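Local atomic coordinates of 4-hydroxy-tetrahydrodipicolinate synthase (Aquifex aeolicus, PDB entry 2EHH), a protein that probably catalyses the condensation of pyruvate with aspartate beta-semialdehyde to 4-hydroxy-tetrahydrodipicolinate, a step of lysine biosynthesis. Residues H233-I245 with E278-L290. Sequence-based numbering, arbitrary orientation.
Sequences HYYLHDLFKVLFI and ENKLREVLKKYNL
The hydroxyl of Tyr288 enters the kink in helix 233-242 and lies between Tyr235 O and Leu239 N, the i and i+4 partners that an unbroken helix would join directly. Its OH donates to Tyr235 O at 2.6 Å, in the carbonyl plane and on a lone pair. The same OH accepts the N-H of Leu239, N to OH 3.1 Å, a bent bond with 142° at the hydrogen. The amides of Asp238 and Leu239 lack their bonds to the preceding turn, so one phenol bridges a backbone carbonyl and a backbone amide across the break. Tyr288 immediately precedes Asn289, the positive-phi residue of the Schellman motif that ends helix 278-287, and chi1 of -77°, placing CG anti to its carbonyl carbon, sends the ring across to the other helix. The Tyr288 ring presents its CD1-CE1 edge to one face of Tyr235, a T-shaped pair with planes at 83° and centroids 5.2 Å apart; on the other side of the phenol, CE2 rests 3.6 Å from Leu239 CB. Farther along, the nearly antiparallel helices close over aliphatic groups. Val242 and Val284 meet tip to tip, CG1 to CG1 at 3.9 Å, while Val242 CG2 lies 3.7 Å from Leu281 CA. Leu239 CD1 reaches Leu285 CD2, and Ile245 CD1 meets Lys280 CG at the margin. Helix 250-258 touches Leu281 and Leu285, whereas His233 and Tyr234 bond to a second subunit. This C-terminal helical pair, appended to the TIM barrel, thus joins an apolar seam to one buried tyrosine hydroxyl whose two bonds engage Tyr235 O and Leu239 N.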
# COMPACT_ATOMS: atom_id res chain seq x y z
N HIS A 233 -28.11 7.43 4.29
CA HIS A 233 -26.76 7.15 3.82
C HIS A 233 -26.76 6.85 2.31
O HIS A 233 -26.01 7.47 1.55
CB HIS A 233 -26.20 5.94 4.59
CG HIS A 233 -24.92 5.39 4.03
ND1 HIS A 233 -23.69 5.93 4.32
CD2 HIS A 233 -24.69 4.33 3.22
CE1 HIS A 233 -22.75 5.22 3.71
NE2 HIS A 233 -23.33 4.25 3.04
N TYR A 234 -27.60 5.92 1.88
CA TYR A 234 -27.64 5.57 0.46
C TYR A 234 -28.22 6.66 -0.42
O TYR A 234 -27.91 6.73 -1.62
CB TYR A 234 -28.38 4.24 0.28
CG TYR A 234 -27.52 3.08 0.74
CD1 TYR A 234 -26.34 2.77 0.08
CD2 TYR A 234 -27.85 2.35 1.88
CE1 TYR A 234 -25.49 1.78 0.54
CE2 TYR A 234 -27.00 1.35 2.36
CZ TYR A 234 -25.82 1.07 1.68
OH TYR A 234 -24.96 0.11 2.14
N TYR A 235 -29.05 7.51 0.16
CA TYR A 235 -29.63 8.61 -0.60
C TYR A 235 -28.52 9.63 -0.86
O TYR A 235 -28.38 10.16 -1.97
CB TYR A 235 -30.77 9.24 0.21
CG TYR A 235 -31.25 10.58 -0.32
CD1 TYR A 235 -30.83 11.77 0.27
CD2 TYR A 235 -32.10 10.65 -1.43
CE1 TYR A 235 -31.25 13.00 -0.23
CE2 TYR A 235 -32.52 11.88 -1.93
CZ TYR A 235 -32.09 13.05 -1.33
OH TYR A 235 -32.50 14.27 -1.82
N LEU A 236 -27.70 9.87 0.16
CA LEU A 236 -26.60 10.83 0.09
C LEU A 236 -25.30 10.27 -0.49
O LEU A 236 -24.34 11.01 -0.67
CB LEU A 236 -26.33 11.36 1.51
CG LEU A 236 -26.65 12.81 1.90
CD1 LEU A 236 -27.88 13.32 1.20
CD2 LEU A 236 -26.82 12.86 3.40
N HIS A 237 -25.27 8.97 -0.80
CA HIS A 237 -24.04 8.37 -1.31
C HIS A 237 -23.45 9.07 -2.53
O HIS A 237 -22.24 9.29 -2.59
CB HIS A 237 -24.25 6.89 -1.63
CG HIS A 237 -22.97 6.12 -1.72
ND1 HIS A 237 -22.12 5.96 -0.64
CD2 HIS A 237 -22.36 5.50 -2.76
CE1 HIS A 237 -21.05 5.28 -1.02
NE2 HIS A 237 -21.17 4.99 -2.30
N ASP A 238 -24.29 9.41 -3.51
CA ASP A 238 -23.79 10.10 -4.70
C ASP A 238 -23.12 11.43 -4.34
O ASP A 238 -22.11 11.80 -4.94
CB ASP A 238 -24.92 10.36 -5.70
CG ASP A 238 -25.34 9.10 -6.44
OD1 ASP A 238 -24.67 8.05 -6.28
OD2 ASP A 238 -26.34 9.16 -7.19
N LEU A 239 -23.67 12.14 -3.36
CA LEU A 239 -23.08 13.40 -2.93
C LEU A 239 -21.73 13.14 -2.24
O LEU A 239 -20.74 13.83 -2.52
CB LEU A 239 -24.00 14.14 -1.95
CG LEU A 239 -23.44 15.44 -1.37
CD1 LEU A 239 -23.31 16.48 -2.47
CD2 LEU A 239 -24.36 15.95 -0.27
N PHE A 240 -21.70 12.16 -1.35
CA PHE A 240 -20.47 11.82 -0.63
C PHE A 240 -19.32 11.51 -1.58
O PHE A 240 -18.19 11.92 -1.35
CB PHE A 240 -20.69 10.61 0.30
CG PHE A 240 -21.60 10.87 1.47
CD1 PHE A 240 -21.95 12.17 1.84
CD2 PHE A 240 -22.08 9.81 2.23
CE1 PHE A 240 -22.77 12.40 2.95
CE2 PHE A 240 -22.90 10.02 3.34
CZ PHE A 240 -23.24 11.32 3.70
N LYS A 241 -19.62 10.78 -2.65
CA LYS A 241 -18.57 10.42 -3.60
C LYS A 241 -18.10 11.58 -4.48
O LYS A 241 -16.90 11.81 -4.63
CB LYS A 241 -19.03 9.25 -4.48
CG LYS A 241 -19.29 7.96 -3.71
CD LYS A 241 -18.11 7.58 -2.81
CE LYS A 241 -16.84 7.29 -3.62
NZ LYS A 241 -15.64 7.16 -2.74
N VAL A 242 -19.04 12.32 -5.06
CA VAL A 242 -18.66 13.43 -5.94
C VAL A 242 -17.85 14.53 -5.24
O VAL A 242 -17.04 15.21 -5.87
CB VAL A 242 -19.90 14.06 -6.63
CG1 VAL A 242 -20.65 14.96 -5.66
CG2 VAL A 242 -19.46 14.84 -7.87
N LEU A 243 -18.05 14.71 -3.93
CA LEU A 243 -17.31 15.73 -3.20
C LEU A 243 -15.83 15.40 -3.10
O LEU A 243 -15.03 16.22 -2.65
CB LEU A 243 -17.90 15.91 -1.79
CG LEU A 243 -19.01 16.96 -1.67
CD1 LEU A 243 -19.99 16.83 -2.82
CD2 LEU A 243 -19.72 16.79 -0.35
N PHE A 244 -15.46 14.20 -3.55
CA PHE A 244 -14.07 13.78 -3.52
C PHE A 244 -13.56 13.36 -4.90
O PHE A 244 -12.56 12.65 -5.00
CB PHE A 244 -13.89 12.65 -2.51
CG PHE A 244 -14.07 13.09 -1.10
CD1 PHE A 244 -12.99 13.57 -0.36
CD2 PHE A 244 -15.34 13.11 -0.52
CE1 PHE A 244 -13.18 14.06 0.93
CE2 PHE A 244 -15.53 13.60 0.76
CZ PHE A 244 -14.45 14.08 1.49
N ILE A 245 -14.24 13.81 -5.95
CA ILE A 245 -13.83 13.48 -7.32
C ILE A 245 -12.47 14.12 -7.57
O ILE A 245 -11.71 13.70 -8.44
CB ILE A 245 -14.88 13.98 -8.33
CG1 ILE A 245 -14.54 13.47 -9.73
CG2 ILE A 245 -14.97 15.50 -8.30
CD1 ILE A 245 -15.67 13.64 -10.73
N GLU A 278 -16.16 19.38 -12.95
CA GLU A 278 -17.06 20.40 -12.44
C GLU A 278 -18.48 20.18 -12.95
O GLU A 278 -19.44 20.44 -12.23
CB GLU A 278 -16.57 21.80 -12.82
CG GLU A 278 -17.51 22.92 -12.40
CD GLU A 278 -16.81 24.25 -12.21
OE1 GLU A 278 -17.48 25.29 -12.37
OE2 GLU A 278 -15.60 24.27 -11.88
N ASN A 279 -18.61 19.68 -14.17
CA ASN A 279 -19.93 19.42 -14.74
C ASN A 279 -20.57 18.20 -14.08
O ASN A 279 -21.79 18.15 -13.90
CB ASN A 279 -19.85 19.20 -16.26
CG ASN A 279 -19.79 20.51 -17.03
OD1 ASN A 279 -20.57 21.43 -16.78
ND2 ASN A 279 -18.88 20.59 -17.99
N LYS A 280 -19.75 17.22 -13.72
CA LYS A 280 -20.24 16.02 -13.06
C LYS A 280 -20.82 16.47 -11.71
O LYS A 280 -21.89 16.02 -11.30
CB LYS A 280 -19.10 15.03 -12.83
CG LYS A 280 -19.53 13.70 -12.24
CD LYS A 280 -20.29 12.85 -13.26
CE LYS A 280 -20.73 11.51 -12.65
NZ LYS A 280 -21.54 11.71 -11.42
N LEU A 281 -20.11 17.36 -11.04
CA LEU A 281 -20.56 17.86 -9.75
C LEU A 281 -21.89 18.57 -9.89
O LEU A 281 -22.83 18.30 -9.15
CB LEU A 281 -19.53 18.83 -9.16
CG LEU A 281 -19.96 19.56 -7.88
CD1 LEU A 281 -20.24 18.56 -6.77
CD2 LEU A 281 -18.86 20.53 -7.47
N ARG A 282 -21.98 19.49 -10.86
CA ARG A 282 -23.22 20.23 -11.07
C ARG A 282 -24.39 19.28 -11.30
O ARG A 282 -25.47 19.47 -10.74
CB ARG A 282 -23.09 21.18 -12.27
CG ARG A 282 -24.35 22.00 -12.54
CD ARG A 282 -24.18 22.87 -13.77
NE ARG A 282 -23.12 23.86 -13.60
CZ ARG A 282 -23.24 24.95 -12.85
NH1 ARG A 282 -24.37 25.21 -12.21
NH2 ARG A 282 -22.21 25.78 -12.73
N GLU A 283 -24.17 18.25 -12.11
CA GLU A 283 -25.22 17.28 -12.38
C GLU A 283 -25.67 16.54 -11.14
O GLU A 283 -26.85 16.26 -10.97
CB GLU A 283 -24.78 16.29 -13.47
CG GLU A 283 -24.81 16.88 -14.86
CD GLU A 283 -26.09 17.67 -15.13
OE1 GLU A 283 -27.19 17.10 -14.97
OE2 GLU A 283 -25.99 18.87 -15.48
N VAL A 284 -24.73 16.22 -10.25
CA VAL A 284 -25.10 15.53 -9.02
C VAL A 284 -25.94 16.45 -8.13
O VAL A 284 -26.98 16.05 -7.61
CB VAL A 284 -23.85 15.05 -8.24
CG1 VAL A 284 -24.27 14.49 -6.89
CG2 VAL A 284 -23.13 13.97 -9.03
N LEU A 285 -25.49 17.69 -7.97
CA LEU A 285 -26.23 18.63 -7.13
C LEU A 285 -27.66 18.80 -7.64
O LEU A 285 -28.60 18.91 -6.85
CB LEU A 285 -25.51 19.98 -7.10
CG LEU A 285 -24.09 19.95 -6.53
CD1 LEU A 285 -23.57 21.38 -6.41
CD2 LEU A 285 -24.08 19.29 -5.16
N LYS A 286 -27.81 18.81 -8.96
CA LYS A 286 -29.12 18.97 -9.58
C LYS A 286 -30.03 17.78 -9.29
O LYS A 286 -31.24 17.95 -9.12
CB LYS A 286 -28.97 19.15 -11.09
CG LYS A 286 -28.42 20.52 -11.47
CD LYS A 286 -27.98 20.59 -12.93
CE LYS A 286 -29.11 20.27 -13.89
NZ LYS A 286 -28.65 20.35 -15.30
N LYS A 287 -29.46 16.58 -9.24
CA LYS A 287 -30.25 15.39 -8.96
C LYS A 287 -30.81 15.50 -7.54
O LYS A 287 -31.86 14.92 -7.23
CB LYS A 287 -29.40 14.12 -9.09
CG LYS A 287 -30.09 12.85 -8.60
CD LYS A 287 -31.39 12.55 -9.36
CE LYS A 287 -31.14 11.78 -10.65
NZ LYS A 287 -30.60 10.41 -10.39
N TYR A 288 -30.11 16.24 -6.69
CA TYR A 288 -30.56 16.43 -5.31
C TYR A 288 -31.49 17.64 -5.24
O TYR A 288 -31.94 18.04 -4.16
CB TYR A 288 -29.36 16.62 -4.39
CG TYR A 288 -28.65 15.33 -4.05
CD1 TYR A 288 -29.23 14.39 -3.20
CD2 TYR A 288 -27.39 15.04 -4.59
CE1 TYR A 288 -28.58 13.19 -2.90
CE2 TYR A 288 -26.74 13.84 -4.29
CZ TYR A 288 -27.34 12.93 -3.44
OH TYR A 288 -26.70 11.74 -3.14
N ASN A 289 -31.76 18.23 -6.41
CA ASN A 289 -32.64 19.39 -6.52
C ASN A 289 -32.20 20.56 -5.66
O ASN A 289 -33.03 21.26 -5.07
CB ASN A 289 -34.08 19.00 -6.16
CG ASN A 289 -34.61 17.90 -7.06
OD1 ASN A 289 -34.87 16.79 -6.60
ND2 ASN A 289 -34.78 18.21 -8.34
N LEU A 290 -30.90 20.78 -5.59
CA LEU A 290 -30.38 21.89 -4.80
C LEU A 290 -30.52 23.18 -5.61
O LEU A 290 -30.30 23.19 -6.81
CB LEU A 290 -28.91 21.64 -4.44
CG LEU A 290 -28.65 20.39 -3.60
CD1 LEU A 290 -27.18 20.29 -3.25
CD2 LEU A 290 -29.48 20.44 -2.33